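Local coordinates for putative transcriptional regulator (TetR/AcrR family) (Acinetobacter sp., PDB 3KNW), which probably binds DNA through a helix-turn-helix motif and regulates transcription, at residues A[75-80]-A[137-142]; A[90-95]-A[194-199]; A[96-101]-A[168-173]; A[145-150]-A[164-169]. All blocks are in the same frame, centred on the assembly; numbering follows the deposited sequence.

Contact 1. Residues A[75-80]-A[137-142]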
loop_
_atom_site.group_PDB
_atom_site.type_symbol
_atom_site.label_atom_id
_atom_site.label_comp_id
_atom_site.label_asym_id
_atom_site.label_seq_id
_atom_site.Cartn_x
_atom_site.Cartn_y
_atom_site.Cartn_z
ATOM N N ILE A 75 16.353 -15.795 4.727
ATOM C CA ILE A 75 17.010 -16.397 5.864
ATOM C C ILE A 75 16.119 -16.271 7.107
ATOM O O ILE A 75 16.000 -17.236 7.865
ATOM C CB ILE A 75 18.379 -15.741 6.161
ATOM C CG1 ILE A 75 19.355 -15.976 5.010
ATOM C CG2 ILE A 75 18.993 -16.279 7.458
ATOM C CD1 ILE A 75 20.593 -15.073 5.091
ATOM N N ARG A 76 15.496 -15.103 7.315
ATOM C CA ARG A 76 14.596 -14.906 8.466
ATOM C C ARG A 76 13.353 -15.784 8.341
ATOM O O ARG A 76 12.894 -16.314 9.326
ATOM C CB ARG A 76 14.224 -13.434 8.675
ATOM N N LEU A 77 12.842 -15.984 7.136
ATOM C CA LEU A 77 11.758 -16.961 6.903
ATOM C C LEU A 77 12.146 -18.436 7.114
ATOM O O LEU A 77 11.338 -19.244 7.552
ATOM C CB LEU A 77 11.219 -16.830 5.486
ATOM C CG LEU A 77 9.897 -16.101 5.379
ATOM C CD1 LEU A 77 9.449 -15.970 3.944
ATOM C CD2 LEU A 77 8.901 -16.897 6.149
ATOM N N ASN A 78 13.376 -18.788 6.771
ATOM C CA ASN A 78 13.871 -20.138 6.974
ATOM C C ASN A 78 13.836 -20.500 8.453
ATOM O O ASN A 78 13.419 -21.599 8.799
ATOM C CB ASN A 78 15.291 -20.288 6.414
ATOM C CG ASN A 78 15.338 -20.211 4.886
ATOM O OD1 ASN A 78 14.315 -20.339 4.205
ATOM N ND2 ASN A 78 16.534 -20.004 4.343
ATOM N N GLN A 79 14.229 -19.555 9.312
ATOM C CA GLN A 79 14.219 -19.754 10.769
ATOM C C GLN A 79 12.802 -19.909 11.311
ATOM O O GLN A 79 12.443 -20.943 11.808
ATOM C CB GLN A 79 14.903 -18.591 11.503
ATOM C CG GLN A 79 16.230 -18.149 10.913
ATOM C CD GLN A 79 17.109 -17.439 11.928
ATOM O OE1 GLN A 79 17.436 -16.254 11.762
ATOM N NE2 GLN A 79 17.499 -18.162 12.993
ATOM N N LEU A 80 11.995 -18.866 11.187
ATOM C CA LEU A 80 10.594 -18.894 11.611
ATOM C C LEU A 80 9.872 -20.206 11.226
ATOM O O LEU A 80 9.060 -20.722 12.004
ATOM C CB LEU A 80 9.860 -17.671 11.010
ATOM C CG LEU A 80 8.807 -16.868 11.790
ATOM C CD1 LEU A 80 9.108 -16.673 13.295
ATOM C CD2 LEU A 80 8.616 -15.498 11.118
ATOM N N LYS A 137 7.007 -11.792 -5.653
ATOM C CA LYS A 137 6.462 -13.040 -6.249
ATOM C C LYS A 137 6.955 -14.309 -5.518
ATOM O O LYS A 137 6.225 -15.262 -5.348
ATOM C CB LYS A 137 6.826 -13.167 -7.724
ATOM C CG LYS A 137 6.205 -12.169 -8.665
ATOM C CD LYS A 137 4.728 -12.394 -8.909
ATOM C CE LYS A 137 4.339 -11.982 -10.375
ATOM N NZ LYS A 137 5.090 -10.734 -10.905
ATOM N N ARG A 138 8.197 -14.313 -5.077
ATOM C CA ARG A 138 8.678 -15.453 -4.337
ATOM C C ARG A 138 8.026 -15.638 -2.955
ATOM O O ARG A 138 7.732 -16.773 -2.550
ATOM C CB ARG A 138 10.178 -15.376 -4.194
ATOM C CG ARG A 138 10.911 -16.005 -5.357
ATOM C CD ARG A 138 12.330 -16.266 -4.930
ATOM N NE ARG A 138 13.167 -15.068 -4.875
ATOM C CZ ARG A 138 14.231 -14.929 -4.064
ATOM N NH1 ARG A 138 14.961 -13.812 -4.109
ATOM N NH2 ARG A 138 14.565 -15.885 -3.177
ATOM N N LEU A 139 7.814 -14.530 -2.245
ATOM C CA LEU A 139 7.168 -14.556 -0.964
ATOM C C LEU A 139 5.759 -15.069 -1.095
ATOM O O LEU A 139 5.358 -15.974 -0.395
ATOM C CB LEU A 139 7.232 -13.195 -0.323
ATOM C CG LEU A 139 6.537 -13.102 1.021
ATOM C CD1 LEU A 139 7.187 -14.017 2.038
ATOM C CD2 LEU A 139 6.509 -11.666 1.493
ATOM N N ILE A 140 5.009 -14.615 -2.056
ATOM C CA ILE A 140 3.633 -15.118 -2.175
ATOM C C ILE A 140 3.676 -16.648 -2.413
ATOM O O ILE A 140 2.858 -17.389 -1.907
ATOM C CB ILE A 140 2.869 -14.365 -3.285
ATOM C CG1 ILE A 140 2.645 -12.891 -2.843
ATOM C CG2 ILE A 140 1.567 -15.031 -3.598
ATOM C CD1 ILE A 140 1.998 -11.970 -3.968
ATOM N N ALA A 141 4.664 -17.103 -3.155
ATOM C CA ALA A 141 4.787 -18.498 -3.531
ATOM C C ALA A 141 5.231 -19.372 -2.336
ATOM O O ALA A 141 4.728 -20.452 -2.165
ATOM C CB ALA A 141 5.769 -18.651 -4.760
ATOM N N ARG A 142 6.147 -18.892 -1.498
ATOM C CA ARG A 142 6.406 -19.546 -0.198
ATOM C C ARG A 142 5.122 -19.603 0.646
ATOM O O ARG A 142 4.805 -20.630 1.167
ATOM C CB ARG A 142 7.473 -18.807 0.622
ATOM C CG ARG A 142 8.864 -18.759 0.055
ATOM C CD ARG A 142 9.555 -20.055 0.196
ATOM N NE ARG A 142 10.043 -20.383 1.552
ATOM C CZ ARG A 142 11.100 -19.816 2.149
ATOM N NH1 ARG A 142 11.463 -20.219 3.359
ATOM N NH2 ARG A 142 11.774 -18.838 1.553
#
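Leu77 and Leu139 make the tight part of this contact, methyl against methyl, with CD1 of Leu77 only 3.5 Å from CD1 of Leu139. The two side chains meet at about a right angle and bridge helices 58-81 and 126-153, which run nearly parallel here with axes 12.6 Å apart. Tyr94 of helix 87-100 and Tyr170 of helix 162-183 also pack on Leu139, so this end faces the apolar packing between the helices, with Leu77 buried.

The other side is looser, more polar and partly open to solvent. Arg142, its chain bent at chi2 and chi3, brings its guanidinium to Asn78, where NH1 donates to OD1 at 3.0 Å. Seen from the amide the approach is nearly straight, with a C=O...N angle of 161°, but the N-H...O angle is just 137° and OD1 stands 29° out of the guanidinium plane. CD1 of Leu77 lies over one face of that group, and NH1 is 4.0 Å from Leu77 CB; Trp81 adds a further neighbour.

Arg142 thus packs one guanidinium face against a leucine methyl while an N-H donates to the amide. Asn78 is a neutral acceptor, so the pair is one bent hydrogen bond and not a salt bridge; the cation would probably polarise the carbonyl.

Contact 2. Residues A[90-95]-A[194-199]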
loop_
_atom_site.group_PDB
_atom_site.type_symbol
_atom_site.label_atom_id
_atom_site.label_comp_id
_atom_site.label_asym_id
_atom_site.label_seq_id
_atom_site.Cartn_x
_atom_site.Cartn_y
_atom_site.Cartn_z
ATOM N N LYS A 90 2.766 -21.875 11.538
ATOM C CA LYS A 90 3.937 -21.214 10.960
ATOM C C LYS A 90 3.535 -19.913 10.259
ATOM O O LYS A 90 4.276 -18.911 10.273
ATOM C CB LYS A 90 4.631 -22.133 9.967
ATOM C CG LYS A 90 5.693 -23.076 10.584
ATOM C CD LYS A 90 6.281 -23.948 9.514
ATOM C CE LYS A 90 6.656 -25.373 10.031
ATOM N NZ LYS A 90 6.614 -26.355 8.917
ATOM N N LEU A 91 2.344 -19.957 9.649
ATOM C CA LEU A 91 1.814 -18.877 8.835
ATOM C C LEU A 91 1.259 -17.782 9.747
ATOM O O LEU A 91 1.375 -16.600 9.450
ATOM C CB LEU A 91 0.713 -19.404 7.897
ATOM C CG LEU A 91 0.083 -18.343 6.989
ATOM C CD1 LEU A 91 1.104 -17.508 6.336
ATOM C CD2 LEU A 91 -0.737 -18.970 5.963
HETATM N N MSE A 92 0.688 -18.171 10.872
HETATM C CA MSE A 92 0.171 -17.171 11.833
HETATM C C MSE A 92 1.332 -16.528 12.533
HETATM O O MSE A 92 1.320 -15.364 12.810
HETATM C CB MSE A 92 -0.799 -17.787 12.834
HETATM C CG MSE A 92 -2.134 -18.206 12.232
HETATM SE SE MSE A 92 -3.057 -16.828 11.250
HETATM C CE MSE A 92 -3.095 -15.424 12.622
ATOM N N ASN A 93 2.380 -17.276 12.745
ATOM C CA ASN A 93 3.608 -16.710 13.263
ATOM C C ASN A 93 4.190 -15.557 12.447
ATOM O O ASN A 93 4.363 -14.452 12.952
ATOM C CB ASN A 93 4.643 -17.807 13.264
ATOM C CG ASN A 93 5.079 -18.142 14.562
ATOM O OD1 ASN A 93 4.599 -19.116 15.167
ATOM N ND2 ASN A 93 6.046 -17.370 15.046
ATOM N N TYR A 94 4.542 -15.873 11.204
ATOM C CA TYR A 94 4.988 -14.896 10.219
ATOM C C TYR A 94 4.131 -13.635 10.197
ATOM O O TYR A 94 4.638 -12.535 10.309
ATOM C CB TYR A 94 4.944 -15.496 8.816
ATOM C CG TYR A 94 5.128 -14.488 7.721
ATOM C CD1 TYR A 94 6.341 -13.864 7.526
ATOM C CD2 TYR A 94 4.069 -14.143 6.876
ATOM C CE1 TYR A 94 6.502 -12.939 6.525
ATOM C CE2 TYR A 94 4.225 -13.213 5.873
ATOM C CZ TYR A 94 5.461 -12.617 5.700
ATOM O OH TYR A 94 5.637 -11.684 4.696
ATOM N N LEU A 95 2.844 -13.815 10.049
ATOM C CA LEU A 95 1.937 -12.707 9.976
ATOM C C LEU A 95 1.950 -11.891 11.263
ATOM O O LEU A 95 1.826 -10.642 11.250
ATOM C CB LEU A 95 0.496 -13.234 9.725
ATOM C CG LEU A 95 0.302 -13.986 8.407
ATOM C CD1 LEU A 95 -1.207 -14.457 8.216
ATOM C CD2 LEU A 95 0.801 -13.176 7.196
ATOM N N GLU A 194 -7.178 -11.150 12.889
ATOM C CA GLU A 194 -8.375 -11.856 13.356
ATOM C C GLU A 194 -9.091 -12.446 12.145
ATOM O O GLU A 194 -9.557 -13.552 12.175
ATOM C CB GLU A 194 -9.268 -10.941 14.232
ATOM C CG GLU A 194 -10.300 -11.710 15.071
ATOM C CD GLU A 194 -9.689 -12.766 16.050
ATOM O OE1 GLU A 194 -10.404 -13.746 16.420
ATOM O OE2 GLU A 194 -8.502 -12.596 16.460
ATOM N N SER A 195 -9.082 -11.722 11.041
ATOM C CA SER A 195 -9.644 -12.197 9.804
ATOM C C SER A 195 -8.928 -13.371 9.125
ATOM O O SER A 195 -9.601 -14.236 8.566
ATOM C CB SER A 195 -9.783 -11.014 8.849
ATOM O OG SER A 195 -11.043 -10.411 9.131
ATOM N N THR A 196 -7.600 -13.401 9.167
ATOM C CA THR A 196 -6.849 -14.506 8.630
ATOM C C THR A 196 -7.275 -15.871 9.274
ATOM O O THR A 196 -7.150 -16.930 8.638
ATOM C CB THR A 196 -5.321 -14.312 8.843
ATOM O OG1 THR A 196 -4.908 -13.039 8.328
ATOM C CG2 THR A 196 -4.514 -15.443 8.155
ATOM N N LYS A 197 -7.821 -15.836 10.502
ATOM C CA LYS A 197 -8.272 -17.048 11.160
ATOM C C LYS A 197 -9.583 -17.588 10.562
ATOM O O LYS A 197 -9.651 -18.765 10.232
ATOM C CB LYS A 197 -8.413 -16.846 12.677
ATOM C CG LYS A 197 -7.083 -16.569 13.418
ATOM C CD LYS A 197 -7.278 -16.783 14.938
ATOM C CE LYS A 197 -6.426 -15.855 15.780
ATOM N NZ LYS A 197 -6.884 -15.807 17.243
HETATM N N MSE A 198 -10.626 -16.777 10.450
HETATM C CA MSE A 198 -11.781 -17.155 9.617
HETATM C C MSE A 198 -11.353 -17.786 8.280
HETATM O O MSE A 198 -11.785 -18.865 7.913
HETATM C CB MSE A 198 -12.660 -15.920 9.286
HETATM C CG MSE A 198 -12.882 -14.906 10.443
HETATM SE SE MSE A 198 -14.476 -13.713 10.264
HETATM C CE MSE A 198 -15.115 -13.792 12.121
HETATM N N MSE A 199 -10.488 -17.112 7.545
HETATM C CA MSE A 199 -10.132 -17.579 6.219
HETATM C C MSE A 199 -9.434 -18.959 6.235
HETATM O O MSE A 199 -9.616 -19.732 5.329
HETATM C CB MSE A 199 -9.229 -16.560 5.533
HETATM C CG MSE A 199 -9.906 -15.234 5.318
HETATM SE SE MSE A 199 -8.800 -13.983 4.395
HETATM C CE MSE A 199 -10.122 -12.620 4.274
#
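The first torsion of Thr196 settles which of its branches meets the other helix: OG1 stands beside the backbone N (chi1 -53°), which swings CG2 round to the position opposite that N and out toward Met92 and Leu95. Met92, a selenomethionine in this crystal, starts with CG opposite its carbonyl carbon (chi1 -70°) and then bends at both chi2 and chi3, curling the chain until its selenium lies alongside the threonine methyl.

CG2 of Thr196 therefore meets two apolar partners side by side. Met92 SE is 3.7 Å from it, the two side chains running past each other in opposite senses, while Leu95 reaches it tip to tip, its CD1 3.5 Å from Thr196 CG2. At the outer rim Met92 CE brushes the aliphatic part of Lys197, 4.2 Å from CG, and the lysine amine makes a long salt bridge back to Glu194, with NZ 3.7 Å from OE2.

Nothing polar links the two segments directly. The threonine hydroxyl is nevertheless satisfied: OG1 hydrogen-bonds to the hydroxyl of Tyr173 and to the carbonyl of Ala192 one turn earlier, which should help hold the rotation that presents CG2.

Helices 87-100 and 187-200 pack antiparallel within the all-helical TetR-like C-terminal domain, at 160°, with local axes 11.3 Å apart. Helix 162-183 lies against both, through Tyr173 on Leu95 and Met172 on Thr196, while helix 126-153 packs on Leu91 and Tyr94. From helix 187-200, Ser195 and Met199 go on to touch Val168 of the second subunit.

Contact 3. Residues A[96-101]-A[168-173]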
loop_
_atom_site.group_PDB
_atom_site.type_symbol
_atom_site.label_atom_id
_atom_site.label_comp_id
_atom_site.label_asym_id
_atom_site.label_seq_id
_atom_site.Cartn_x
_atom_site.Cartn_y
_atom_site.Cartn_z
ATOM N N GLN A 96 2.047 -12.609 12.386
ATOM C CA GLN A 96 2.003 -11.965 13.674
ATOM C C GLN A 96 3.227 -11.075 13.825
ATOM O O GLN A 96 3.126 -9.999 14.427
ATOM C CB GLN A 96 1.813 -12.977 14.844
ATOM C CG GLN A 96 0.472 -12.721 15.592
ATOM C CD GLN A 96 -0.278 -13.974 16.109
ATOM O OE1 GLN A 96 0.112 -15.126 15.860
ATOM N NE2 GLN A 96 -1.367 -13.728 16.857
ATOM N N CYS A 97 4.345 -11.531 13.238
ATOM C CA CYS A 97 5.575 -10.774 13.099
ATOM C C CYS A 97 5.400 -9.539 12.194
ATOM O O CYS A 97 5.951 -8.472 12.512
ATOM C CB CYS A 97 6.728 -11.677 12.569
ATOM S SG CYS A 97 7.796 -12.277 13.845
ATOM N N TRP A 98 4.715 -9.681 11.068
ATOM C CA TRP A 98 4.319 -8.532 10.265
ATOM C C TRP A 98 3.796 -7.455 11.193
ATOM O O TRP A 98 4.266 -6.347 11.170
ATOM C CB TRP A 98 3.172 -8.907 9.331
ATOM C CG TRP A 98 3.395 -8.942 7.890
ATOM C CD1 TRP A 98 3.774 -10.011 7.151
ATOM C CD2 TRP A 98 3.119 -7.896 6.966
ATOM N NE1 TRP A 98 3.810 -9.684 5.813
ATOM C CE2 TRP A 98 3.407 -8.389 5.674
ATOM C CE3 TRP A 98 2.690 -6.586 7.104
ATOM C CZ2 TRP A 98 3.280 -7.617 4.541
ATOM C CZ3 TRP A 98 2.559 -5.836 5.997
ATOM C CH2 TRP A 98 2.860 -6.344 4.720
ATOM N N VAL A 99 2.815 -7.824 12.013
ATOM C CA VAL A 99 2.119 -6.926 12.913
ATOM C C VAL A 99 2.992 -6.293 14.022
ATOM O O VAL A 99 2.663 -5.206 14.454
ATOM C CB VAL A 99 0.862 -7.665 13.523
ATOM C CG1 VAL A 99 0.052 -6.784 14.481
ATOM C CG2 VAL A 99 -0.053 -8.147 12.403
ATOM N N LYS A 100 4.086 -6.930 14.468
ATOM C CA LYS A 100 4.946 -6.389 15.560
ATOM C C LYS A 100 5.872 -5.177 15.200
ATOM O O LYS A 100 6.138 -4.341 16.074
ATOM C CB LYS A 100 5.787 -7.503 16.224
ATOM N N ASP A 101 6.368 -5.071 13.960
ATOM C CA ASP A 101 7.216 -3.903 13.506
ATOM C C ASP A 101 8.637 -3.782 14.129
ATOM O O ASP A 101 8.826 -3.713 15.355
ATOM C CB ASP A 101 6.447 -2.557 13.660
ATOM N N VAL A 168 -4.715 -13.269 -1.497
ATOM C CA VAL A 168 -5.650 -12.633 -0.696
ATOM C C VAL A 168 -5.014 -12.197 0.615
ATOM O O VAL A 168 -5.075 -11.024 1.017
ATOM C CB VAL A 168 -6.768 -13.566 -0.349
ATOM C CG1 VAL A 168 -7.580 -12.886 0.784
ATOM C CG2 VAL A 168 -7.577 -13.848 -1.587
ATOM N N ILE A 169 -4.388 -13.146 1.283
ATOM C CA ILE A 169 -3.779 -12.831 2.560
ATOM C C ILE A 169 -2.705 -11.741 2.387
ATOM O O ILE A 169 -2.735 -10.680 3.088
ATOM C CB ILE A 169 -3.199 -14.068 3.214
ATOM C CG1 ILE A 169 -4.305 -14.972 3.683
ATOM C CG2 ILE A 169 -2.326 -13.709 4.381
ATOM C CD1 ILE A 169 -3.780 -16.317 4.123
ATOM N N TYR A 170 -1.819 -11.932 1.416
ATOM C CA TYR A 170 -0.764 -10.955 1.262
ATOM C C TYR A 170 -1.295 -9.553 0.843
ATOM O O TYR A 170 -0.808 -8.536 1.309
ATOM C CB TYR A 170 0.323 -11.459 0.332
ATOM C CG TYR A 170 1.530 -10.572 0.310
ATOM C CD1 TYR A 170 2.528 -10.695 1.251
ATOM C CD2 TYR A 170 1.697 -9.630 -0.669
ATOM C CE1 TYR A 170 3.679 -9.888 1.211
ATOM C CE2 TYR A 170 2.847 -8.822 -0.705
ATOM C CZ TYR A 170 3.835 -8.985 0.219
ATOM O OH TYR A 170 4.947 -8.176 0.181
ATOM N N GLN A 171 -2.320 -9.515 0.020
ATOM C CA GLN A 171 -2.881 -8.251 -0.392
ATOM C C GLN A 171 -3.524 -7.545 0.772
ATOM O O GLN A 171 -3.307 -6.379 0.929
ATOM C CB GLN A 171 -3.908 -8.453 -1.477
ATOM C CG GLN A 171 -3.270 -8.661 -2.829
ATOM C CD GLN A 171 -4.239 -9.076 -3.893
ATOM O OE1 GLN A 171 -3.849 -9.510 -4.948
ATOM N NE2 GLN A 171 -5.492 -8.945 -3.619
HETATM N N MSE A 172 -4.293 -8.253 1.591
HETATM C CA MSE A 172 -4.958 -7.688 2.769
HETATM C C MSE A 172 -3.995 -7.196 3.768
HETATM O O MSE A 172 -4.211 -6.126 4.336
HETATM C CB MSE A 172 -5.884 -8.698 3.416
HETATM C CG MSE A 172 -6.519 -8.265 4.768
HETATM SE SE MSE A 172 -7.646 -9.735 5.364
HETATM C CE MSE A 172 -6.334 -10.875 6.096
ATOM N N TYR A 173 -2.862 -7.882 3.961
ATOM C CA TYR A 173 -1.875 -7.334 4.907
ATOM C C TYR A 173 -1.195 -6.091 4.420
ATOM O O TYR A 173 -1.029 -5.155 5.186
ATOM C CB TYR A 173 -0.856 -8.375 5.354
ATOM C CG TYR A 173 -1.427 -9.226 6.457
ATOM C CD1 TYR A 173 -2.434 -10.173 6.205
ATOM C CD2 TYR A 173 -1.009 -9.082 7.763
ATOM C CE1 TYR A 173 -2.942 -10.986 7.200
ATOM C CE2 TYR A 173 -1.547 -9.914 8.774
ATOM C CZ TYR A 173 -2.518 -10.827 8.479
ATOM O OH TYR A 173 -3.048 -11.606 9.501
#
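Trp98 and Tyr173 form a T-shaped aromatic pair in the all-helical C-terminal domain of this TetR-like protein, joining helix 87-100 to helix 162-183. The tyrosine turns its edge toward the tryptophan face: its centroid is 5.6 Å from that of the five-membered ring, and the planes are inclined at 63°. The six-membered part of the same indole takes a CH-pi contact. Tyr173 CB lies 4.1 Å from the Trp98 six-membered ring centroid and only 1° off the ring normal, so one residue uses its CB and its ring on neighbouring parts of a single face. Farther along, Trp98 CZ3 comes within 3.7 Å of Tyr173 O, which adds main-chain packing to the side-chain contact.

Tyr170, one turn earlier, meets the indole differently. Its CG extends opposite the backbone N (chi1 -171°), sending the ring across the tryptophan at about a right angle and placing CE1 at the indole edge, 4.1 Å from Trp98 CZ2. Face and edge of the tryptophan are thus engaged by successive turns of the same helix, while the two local axes, almost parallel, stay 12.3 Å apart; the large rings span that gap.

The indole N-H is spoken for within its own helix, where NE1 hydrogen-bonds to the hydroxyl of Tyr94. Tyr170 also packs on helix 126-153, against Leu139 and Ile140 among others, and touches Leu179 of the second subunit. Val99 finishes the contact, laying a methyl at the edge of the other tyrosine, near its plane, with CG2 4.3 Å from Tyr173 CE2.

Contact 4. Residues A[145-150]-A[164-169]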
loop_
_atom_site.group_PDB
_atom_site.type_symbol
_atom_site.label_atom_id
_atom_site.label_comp_id
_atom_site.label_asym_id
_atom_site.label_seq_id
_atom_site.Cartn_x
_atom_site.Cartn_y
_atom_site.Cartn_z
ATOM N N ASP A 145 3.174 -22.422 -0.866
ATOM C CA ASP A 145 3.742 -23.730 -0.534
ATOM C C ASP A 145 3.245 -24.122 0.879
ATOM O O ASP A 145 2.764 -25.242 1.105
ATOM C CB ASP A 145 5.290 -23.685 -0.565
ATOM C CG ASP A 145 5.870 -23.456 -2.003
ATOM O OD1 ASP A 145 5.148 -23.804 -2.989
ATOM O OD2 ASP A 145 7.026 -22.942 -2.173
ATOM N N LEU A 146 3.293 -23.158 1.795
ATOM C CA LEU A 146 2.939 -23.370 3.188
ATOM C C LEU A 146 1.408 -23.550 3.338
ATOM O O LEU A 146 0.945 -24.408 4.054
ATOM C CB LEU A 146 3.520 -22.200 3.986
ATOM C CG LEU A 146 3.669 -22.267 5.476
ATOM C CD1 LEU A 146 4.566 -23.470 5.931
ATOM C CD2 LEU A 146 4.162 -20.956 5.959
ATOM N N ILE A 147 0.592 -22.815 2.602
ATOM C CA ILE A 147 -0.843 -23.076 2.715
ATOM C C ILE A 147 -1.157 -24.501 2.229
ATOM O O ILE A 147 -2.111 -25.159 2.699
ATOM C CB ILE A 147 -1.665 -22.006 2.013
ATOM C CG1 ILE A 147 -1.508 -20.671 2.759
ATOM C CG2 ILE A 147 -3.146 -22.369 1.969
ATOM C CD1 ILE A 147 -1.894 -19.431 1.949
ATOM N N ARG A 148 -0.375 -24.993 1.255
ATOM C CA ARG A 148 -0.712 -26.276 0.649
ATOM C C ARG A 148 -0.298 -27.385 1.635
ATOM O O ARG A 148 -1.123 -28.224 1.976
ATOM C CB ARG A 148 -0.140 -26.431 -0.762
ATOM C CG ARG A 148 0.626 -27.705 -0.996
ATOM C CD ARG A 148 0.268 -28.388 -2.245
ATOM N NE ARG A 148 0.973 -27.831 -3.389
ATOM C CZ ARG A 148 1.244 -28.520 -4.512
ATOM N NH1 ARG A 148 0.884 -29.791 -4.631
ATOM N NH2 ARG A 148 1.875 -27.934 -5.528
ATOM N N ILE A 149 0.937 -27.335 2.135
ATOM C CA ILE A 149 1.347 -28.191 3.237
ATOM C C ILE A 149 0.288 -28.184 4.348
ATOM O O ILE A 149 -0.081 -29.229 4.831
ATOM C CB ILE A 149 2.749 -27.860 3.782
ATOM C CG1 ILE A 149 3.845 -28.169 2.742
ATOM C CG2 ILE A 149 3.063 -28.707 5.001
ATOM C CD1 ILE A 149 5.186 -27.404 2.985
ATOM N N GLY A 150 -0.272 -27.058 4.711
ATOM C CA GLY A 150 -1.268 -27.046 5.778
ATOM C C GLY A 150 -2.590 -27.706 5.434
ATOM O O GLY A 150 -3.303 -28.221 6.288
ATOM N N VAL A 164 -4.516 -18.702 -4.683
ATOM C CA VAL A 164 -5.474 -17.622 -4.452
ATOM C C VAL A 164 -5.336 -17.151 -3.016
ATOM O O VAL A 164 -5.274 -15.963 -2.720
ATOM C CB VAL A 164 -6.943 -18.082 -4.817
ATOM C CG1 VAL A 164 -7.997 -17.068 -4.415
ATOM C CG2 VAL A 164 -7.040 -18.336 -6.299
ATOM N N LEU A 165 -5.215 -18.062 -2.073
ATOM C CA LEU A 165 -5.337 -17.613 -0.687
ATOM C C LEU A 165 -4.083 -16.810 -0.318
ATOM O O LEU A 165 -4.160 -15.826 0.381
ATOM C CB LEU A 165 -5.599 -18.784 0.219
ATOM C CG LEU A 165 -5.938 -18.526 1.667
ATOM C CD1 LEU A 165 -7.136 -17.609 1.847
ATOM C CD2 LEU A 165 -6.206 -19.883 2.331
ATOM N N ALA A 166 -2.927 -17.215 -0.797
ATOM C CA ALA A 166 -1.727 -16.510 -0.458
ATOM C C ALA A 166 -1.785 -15.082 -0.965
ATOM O O ALA A 166 -1.247 -14.198 -0.341
ATOM C CB ALA A 166 -0.556 -17.204 -1.021
ATOM N N GLN A 167 -2.466 -14.845 -2.092
ATOM C CA GLN A 167 -2.600 -13.487 -2.636
ATOM C C GLN A 167 -3.583 -12.656 -1.807
ATOM O O GLN A 167 -3.330 -11.476 -1.513
ATOM C CB GLN A 167 -3.127 -13.506 -4.080
ATOM C CG GLN A 167 -2.091 -13.880 -5.162
ATOM C CD GLN A 167 -2.731 -13.986 -6.542
ATOM O OE1 GLN A 167 -2.981 -12.955 -7.239
ATOM N NE2 GLN A 167 -3.008 -15.208 -6.949
ATOM N N VAL A 168 -4.715 -13.269 -1.497
ATOM C CA VAL A 168 -5.650 -12.633 -0.696
ATOM C C VAL A 168 -5.014 -12.197 0.615
ATOM O O VAL A 168 -5.075 -11.024 1.017
ATOM C CB VAL A 168 -6.768 -13.566 -0.349
ATOM C CG1 VAL A 168 -7.580 -12.886 0.784
ATOM C CG2 VAL A 168 -7.577 -13.848 -1.587
ATOM N N ILE A 169 -4.388 -13.146 1.283
ATOM C CA ILE A 169 -3.779 -12.831 2.560
ATOM C C ILE A 169 -2.705 -11.741 2.387
ATOM O O ILE A 169 -2.735 -10.680 3.088
ATOM C CB ILE A 169 -3.199 -14.068 3.214
ATOM C CG1 ILE A 169 -4.305 -14.972 3.683
ATOM C CG2 ILE A 169 -2.326 -13.709 4.381
ATOM C CD1 ILE A 169 -3.780 -16.317 4.123
#
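The backbone N of Ile169 donates to the carbonyl O of Leu165 at 2.8 Å, a helical bond that joins two of the three residues on which Ile147 rests. Across the contact itself the chemistry is wholly apolar, and from helix 126-153 a single side chain does the work.

Ile147 holds CG1 beside its backbone N and carries on almost fully extended (chi2 161°), so CD1 is pushed end-on into the surface of helix 162-183. There it sits close over the main chain, 3.7 Å from Ala166 N, with the Ala166 methyl CB at 3.9 Å and CB of Leu165 also near. Ile169 closes one side, its CD1 4.2 Å from Ile147 CD1. The other branch meets the same leucine farther out: Ile147 CG2 lies 4.0 Å from Leu165 CD2, where the two side chains pass at roughly a right angle.

With only a methyl at Ala166, CD1 comes close to the main chain, consistent with local axes 9.7 Å apart, which cross at a steep 123°. All four touching residues are buried.

The contact packs consecutive helices of the TetR-like C-terminal domain, 126-153 and 162-183, near the loop that connects them, where Leu165 also touches Thr158 and Val160. Helix 87-100 runs against the pair through Leu91 on Ile147 and Leu95 on Ile169, while on helix 162-183 Val164 and Gln167 touch Gln191 of the second subunit.

In the fold
All four contacts lie among the helices that follow the predicted helix-turn-helix. Contact 1 ties helix 58-81 to helix 126-153, which contact 4, 12 Å away centre to centre, joins to helix 162-183. Contacts 2 and 3 are the closest pair, with centres 8 Å apart: both start from helix 87-100 and reach consecutive helices, 187-200 and 162-183. Contacts 3 and 4 share Val168 and Ile169. Along the chain, contacts 3 and 4 fall between the two segments of contact 2, whereas contact 1 interlocks with contacts 2 and 3. Each has residues touching the second subunit, so the same helices that pack within the subunit also contribute to the contact between the two subunits.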